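Local structure of SusD homolog (Bacteroides thetaiotaomicron, 4MRU) at residues A[121-126]-A[207-212]; A[151-156]-A[212-217]. The protein probably binds mucin O-glycans at the cell surface as a SusD-like outer-membrane lipoprotein of a gut bacterium. All blocks are in the same frame, centred on the assembly; numbering follows the deposited sequence.

Contact 1: residues A[121-126]-A[207-212]; sequences VTDIYG and AMRLCY
Bends at chi2 and chi3 turn the R209 chain, its CG trans to the backbone N (chi1 -167°), so that the guanidinium edge meets the carboxylate of D123, whose own CG lies beside its backbone N (chi1 -77°). The two side chains approach from opposite directions and form a salt bridge that uses a single oxygen. R209 grips it side-on: NE lies 3.0 Å and NH2 2.9 Å from D123 OD2. Both hydrogen bonds are bent, because two neighbouring N-H groups of R209 converge on one oxygen. The flat groups stand 73° apart; NE comes from above the carboxylate plane, while NH2 meets OD2 nearly along its C-O axis. In this SusD-family, TPR-like protein the pair ties the end of helix 104-125 to helix 192-209 in the buried interior. Around it, Q119 also donates to D123 OD2, while the OH of Y156 and NE1 of W502 bond to OD1. E429 and E433 of helix 427-437 take R209 NH2 and NH1, so the buried guanidinium faces three acids, counting D123. Helix 104-125 stops after Y125; G126, with positive phi, is the first residue outside it, its O accepting from T122 OG1 at 2.6 Å.

Contact 2: residues A[151-156]-A[212-217]; sequences SQKDVY and YTDMAA
K153 reaches over the selenomethionine M215 and sets its NZ 3.4 Å from the terminal CE of M215, the two side chains crossing at about a right angle. The selenium sits a little farther off, with M215 SE 4.0 Å from K153 NZ, and lower down the lysine chain K153 CE rests 4.1 Å from M215 CG. The same ammonium turns to the acid next door: K153 NZ lies 3.2 Å from D214 OD1, a salt bridge whose hydrogen bond is weak. The other oxygen is not much farther, D214 OD2 standing 3.5 Å from K153 NZ, so the ammonium sits near both oxygens, closer to OD1. The lysine chain sets out extended (chi1 -180°) and then bends at chi3 (-95°), which carries the ammonium across to D214 and M215. Here the first turn of helix 152-173 faces the turn that leads into helix 216-229, in the helical framework of this SusD-family, TPR-like protein. S151 is the N-cap of the first helix, its OG accepting from D154 N at 3.1 Å. The facing loop makes a type I beta turn from T213 to A216, and within it an ST turn, T213 OG1 accepting from M215 N at 3.1 Å; this fixes the backbone that presents D214 and M215. Shortening K153 to an alanine is likely to leave the D214 carboxylate without its charged mate and open a gap beside the methyl end of M215. E486 also reaches this helix start, its carboxylate accepting from the backbone N of Q152 and K153. D214 and M215 are each modelled in two conformers at this surface, so the finer details of their contacts with the lysine are doubtful.

From the N terminus, the chain passes 121-126 at the end of helix 104-125, then 151-156 at the start of helix 152-173, and at the end of helix 192-209 reaches 207-212, then 212-217. Contact 1 closes a loop of 80 residues and contact 2 one of 55; because their segments alternate, the loops cross rather than nest. Segments 207-212 and 212-217 share Y212, and the contact centres lie about 8 Å apart. Y156, on 151-156, joins the two contacts: its OH lies 2.6 Å from D123 OD1, a probable hydrogen bond, and also packs near R209. Together they tie helices 104-125, 152-173 and 192-209 to the turn leading into helix 216-229, from buried interior to surface.

Contact 1: residues A[121-126]-A[207-212]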
loop_
_atom_site.group_PDB
_atom_site.type_symbol
_atom_site.label_atom_id
_atom_site.label_comp_id
_atom_site.label_asym_id
_atom_site.label_seq_id
_atom_site.Cartn_x
_atom_site.Cartn_y
_atom_site.Cartn_z
ATOM N N VAL A 121 -3.832 7.127 5.009
ATOM C CA VAL A 121 -3.462 7.740 6.276
ATOM C C VAL A 121 -4.188 7.106 7.460
ATOM O O VAL A 121 -3.575 6.813 8.470
ATOM C CB VAL A 121 -3.713 9.266 6.245
ATOM C CG1 VAL A 121 -3.333 9.922 7.551
ATOM C CG2 VAL A 121 -2.912 9.887 5.087
ATOM N N THR A 122 -5.501 6.876 7.357
ATOM C CA THR A 122 -6.167 6.218 8.465
ATOM C C THR A 122 -5.648 4.768 8.626
ATOM O O THR A 122 -5.554 4.290 9.754
ATOM C CB THR A 122 -7.711 6.214 8.396
ATOM O OG1 THR A 122 -8.225 5.609 9.601
ATOM C CG2 THR A 122 -8.241 5.469 7.224
ATOM N N ASP A 123 -5.329 4.096 7.537
ATOM C CA ASP A 123 -4.779 2.734 7.651
ATOM C C ASP A 123 -3.441 2.694 8.380
ATOM O O ASP A 123 -3.146 1.716 9.081
ATOM C CB ASP A 123 -4.626 2.065 6.281
ATOM C CG ASP A 123 -5.955 1.571 5.713
ATOM O OD1 ASP A 123 -6.983 1.631 6.426
ATOM O OD2 ASP A 123 -5.948 1.158 4.541
ATOM N N ILE A 124 -2.651 3.759 8.259
ATOM C CA ILE A 124 -1.386 3.862 8.989
ATOM C C ILE A 124 -1.567 4.150 10.497
ATOM O O ILE A 124 -0.811 3.602 11.322
ATOM C CB ILE A 124 -0.500 4.943 8.348
ATOM C CG1 ILE A 124 -0.114 4.505 6.934
ATOM C CG2 ILE A 124 0.748 5.207 9.172
ATOM C CD1 ILE A 124 0.358 5.676 6.091
ATOM N N TYR A 125 -2.536 4.980 10.862
ATOM C CA TYR A 125 -2.637 5.537 12.246
ATOM C C TYR A 125 -3.809 5.056 13.038
ATOM O O TYR A 125 -3.730 5.006 14.261
ATOM C CB TYR A 125 -2.705 7.065 12.204
ATOM C CG TYR A 125 -1.419 7.665 11.696
ATOM C CD1 TYR A 125 -0.339 7.864 12.541
ATOM C CD2 TYR A 125 -1.283 8.031 10.393
ATOM C CE1 TYR A 125 0.864 8.346 12.079
ATOM C CE2 TYR A 125 -0.089 8.562 9.926
ATOM C CZ TYR A 125 0.973 8.725 10.771
ATOM O OH TYR A 125 2.146 9.281 10.293
ATOM N N GLY A 126 -4.901 4.733 12.357
ATOM C CA GLY A 126 -6.170 4.514 13.035
ATOM C C GLY A 126 -7.005 5.791 12.987
ATOM O O GLY A 126 -7.257 6.359 11.894
ATOM N N ALA A 207 -13.702 -2.361 1.363
ATOM C CA ALA A 207 -14.599 -3.396 1.896
ATOM C C ALA A 207 -13.817 -4.597 2.412
ATOM O O ALA A 207 -14.082 -5.098 3.508
ATOM C CB ALA A 207 -15.623 -3.814 0.847
HETATM N N MSE A 208 -12.854 -5.105 1.636
HETATM C CA MSE A 208 -12.131 -6.317 2.044
HETATM C C MSE A 208 -11.342 -6.060 3.320
HETATM O O MSE A 208 -11.246 -6.928 4.182
HETATM C CB MSE A 208 -11.196 -6.785 0.908
HETATM C CG MSE A 208 -10.753 -8.229 1.096
HETATM SE SE MSE A 208 -12.277 -9.494 0.916
HETATM C CE MSE A 208 -12.883 -8.950 -0.855
ATOM N N ARG A 209 -10.896 -4.828 3.494
ATOM C CA ARG A 209 -10.125 -4.398 4.651
ATOM C C ARG A 209 -10.895 -4.629 5.928
ATOM O O ARG A 209 -10.277 -4.922 6.942
ATOM C CB ARG A 209 -9.724 -2.914 4.553
ATOM C CG ARG A 209 -8.657 -2.528 5.567
ATOM C CD ARG A 209 -7.215 -2.797 5.091
ATOM N NE ARG A 209 -6.802 -1.721 4.198
ATOM C CZ ARG A 209 -6.269 -1.823 2.992
ATOM N NH1 ARG A 209 -5.972 -2.996 2.434
ATOM N NH2 ARG A 209 -5.988 -0.690 2.354
ATOM N N LEU A 210 -12.232 -4.537 5.865
ATOM C CA LEU A 210 -13.058 -4.617 7.059
ATOM C C LEU A 210 -13.691 -5.996 7.310
ATOM O O LEU A 210 -14.611 -6.130 8.153
ATOM C CB LEU A 210 -14.181 -3.573 6.992
ATOM C CG LEU A 210 -13.782 -2.143 6.606
ATOM C CD1 LEU A 210 -14.984 -1.224 6.752
ATOM C CD2 LEU A 210 -12.610 -1.659 7.426
ATOM N N CYS A 211 -13.152 -7.028 6.673
ATOM C CA CYS A 211 -13.811 -8.344 6.730
ATOM C C CYS A 211 -13.689 -9.011 8.123
ATOM O O CYS A 211 -14.426 -9.950 8.424
ATOM C CB CYS A 211 -13.303 -9.232 5.599
ATOM S SG CYS A 211 -11.638 -9.841 5.947
ATOM N N TYR A 212 -12.823 -8.514 8.995
ATOM C CA TYR A 212 -12.713 -9.058 10.344
ATOM C C TYR A 212 -13.407 -8.189 11.404
ATOM O O TYR A 212 -13.266 -8.470 12.604
ATOM C CB TYR A 212 -11.223 -9.285 10.718
ATOM C CG TYR A 212 -10.558 -10.325 9.851
ATOM C CD1 TYR A 212 -10.902 -11.664 9.965
ATOM C CD2 TYR A 212 -9.528 -9.987 8.946
ATOM C CE1 TYR A 212 -10.284 -12.629 9.179
ATOM C CE2 TYR A 212 -8.922 -10.945 8.169
ATOM C CZ TYR A 212 -9.293 -12.278 8.313
ATOM O OH TYR A 212 -8.690 -13.230 7.530
#

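Contact 2: residues A[151-156]-A[212-217]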
loop_
_atom_site.group_PDB
_atom_site.type_symbol
_atom_site.label_atom_id
_atom_site.label_comp_id
_atom_site.label_asym_id
_atom_site.label_seq_id
_atom_site.Cartn_x
_atom_site.Cartn_y
_atom_site.Cartn_z
ATOM N N SER A 151 -12.866 8.431 14.758
ATOM C CA SER A 151 -12.523 7.024 14.864
ATOM C C SER A 151 -12.262 6.429 13.479
ATOM O O SER A 151 -12.818 6.880 12.482
ATOM C CB SER A 151 -13.609 6.250 15.600
ATOM O OG SER A 151 -14.765 6.044 14.816
ATOM N N GLN A 152 -11.405 5.399 13.411
ATOM C CA GLN A 152 -11.173 4.775 12.114
ATOM C C GLN A 152 -12.488 4.251 11.539
ATOM O O GLN A 152 -12.739 4.381 10.328
ATOM C CB GLN A 152 -10.169 3.650 12.194
ATOM C CG GLN A 152 -9.881 2.987 10.870
ATOM C CD GLN A 152 -8.787 1.927 10.955
ATOM O OE1 GLN A 152 -9.011 0.836 11.464
ATOM N NE2 GLN A 152 -7.595 2.245 10.445
ATOM N N LYS A 153 -13.349 3.707 12.387
ATOM C CA LYS A 153 -14.650 3.221 11.889
ATOM C C LYS A 153 -15.429 4.358 11.231
ATOM O O LYS A 153 -16.021 4.182 10.149
ATOM C CB LYS A 153 -15.478 2.588 13.010
ATOM C CG LYS A 153 -16.820 2.076 12.522
ATOM C CD LYS A 153 -17.784 1.693 13.604
ATOM C CE LYS A 153 -17.785 0.218 13.979
ATOM N NZ LYS A 153 -19.144 -0.172 14.470
ATOM N N ASP A 154 -15.467 5.496 11.892
ATOM C CA ASP A 154 -16.192 6.659 11.355
ATOM C C ASP A 154 -15.515 7.226 10.123
ATOM O O ASP A 154 -16.203 7.721 9.202
ATOM C CB ASP A 154 -16.362 7.750 12.412
ATOM C CG ASP A 154 -17.420 7.383 13.471
ATOM O OD1 ASP A 154 -18.239 6.470 13.271
ATOM O OD2 ASP A 154 -17.434 8.047 14.490
ATOM N N VAL A 155 -14.193 7.143 10.058
ATOM C CA VAL A 155 -13.551 7.542 8.814
ATOM C C VAL A 155 -13.997 6.652 7.642
ATOM O O VAL A 155 -14.367 7.177 6.589
ATOM C CB VAL A 155 -12.033 7.539 8.914
ATOM C CG1 VAL A 155 -11.428 7.899 7.578
ATOM C CG2 VAL A 155 -11.581 8.566 9.942
ATOM N N TYR A 156 -13.916 5.322 7.799
ATOM C CA TYR A 156 -14.302 4.399 6.723
ATOM C C TYR A 156 -15.765 4.597 6.334
ATOM O O TYR A 156 -16.093 4.689 5.153
ATOM C CB TYR A 156 -14.030 2.957 7.139
ATOM C CG TYR A 156 -12.719 2.428 6.645
ATOM C CD1 TYR A 156 -11.514 2.720 7.295
ATOM C CD2 TYR A 156 -12.654 1.641 5.495
ATOM C CE1 TYR A 156 -10.313 2.214 6.797
ATOM C CE2 TYR A 156 -11.450 1.178 4.993
ATOM C CZ TYR A 156 -10.282 1.474 5.642
ATOM O OH TYR A 156 -9.084 0.960 5.147
ATOM N N TYR A 212 -12.823 -8.514 8.995
ATOM C CA TYR A 212 -12.713 -9.058 10.344
ATOM C C TYR A 212 -13.407 -8.189 11.404
ATOM O O TYR A 212 -13.266 -8.470 12.604
ATOM C CB TYR A 212 -11.223 -9.285 10.718
ATOM C CG TYR A 212 -10.558 -10.325 9.851
ATOM C CD1 TYR A 212 -10.902 -11.664 9.965
ATOM C CD2 TYR A 212 -9.528 -9.987 8.946
ATOM C CE1 TYR A 212 -10.284 -12.629 9.179
ATOM C CE2 TYR A 212 -8.922 -10.945 8.169
ATOM C CZ TYR A 212 -9.293 -12.278 8.313
ATOM O OH TYR A 212 -8.690 -13.230 7.530
ATOM N N THR A 213 -14.173 -7.166 10.994
ATOM C CA THR A 213 -14.849 -6.269 11.935
ATOM C C THR A 213 -16.330 -6.571 12.034
ATOM O O THR A 213 -16.819 -7.428 11.346
ATOM C CB THR A 213 -14.770 -4.804 11.493
ATOM O OG1 THR A 213 -15.518 -4.620 10.283
ATOM C CG2 THR A 213 -13.331 -4.387 11.294
ATOM N N ASP A 214 -17.036 -5.841 12.895
ATOM C CA ASP A 214 -18.493 -5.978 13.034
ATOM C C ASP A 214 -19.252 -5.274 11.900
ATOM O O ASP A 214 -20.478 -5.218 11.890
ATOM C CB ASP A 214 -18.952 -5.491 14.436
ATOM C CG ASP A 214 -18.885 -3.966 14.624
ATOM O OD1 ASP A 214 -18.386 -3.228 13.748
ATOM O OD2 ASP A 214 -19.343 -3.491 15.689
HETATM N N MSE A 215 -18.512 -4.763 10.927
HETATM C CA MSE A 215 -19.116 -4.196 9.743
HETATM C C MSE A 215 -18.949 -5.114 8.573
HETATM O O MSE A 215 -19.141 -4.691 7.425
HETATM C CB MSE A 215 -18.425 -2.876 9.445
HETATM C CG MSE A 215 -18.612 -1.863 10.585
HETATM SE SE MSE A 215 -20.453 -1.184 10.816
HETATM C CE MSE A 215 -20.900 -2.189 12.442
ATOM N N ALA A 216 -18.608 -6.384 8.828
ATOM C CA ALA A 216 -18.331 -7.327 7.722
ATOM C C ALA A 216 -19.540 -7.538 6.775
ATOM O O ALA A 216 -19.353 -7.700 5.556
ATOM C CB ALA A 216 -17.835 -8.683 8.220
ATOM N N ALA A 217 -20.750 -7.546 7.311
ATOM C CA ALA A 217 -21.919 -7.754 6.462
ATOM C C ALA A 217 -22.070 -6.585 5.512
ATOM O O ALA A 217 -22.247 -6.792 4.267
ATOM C CB ALA A 217 -23.205 -7.955 7.283
#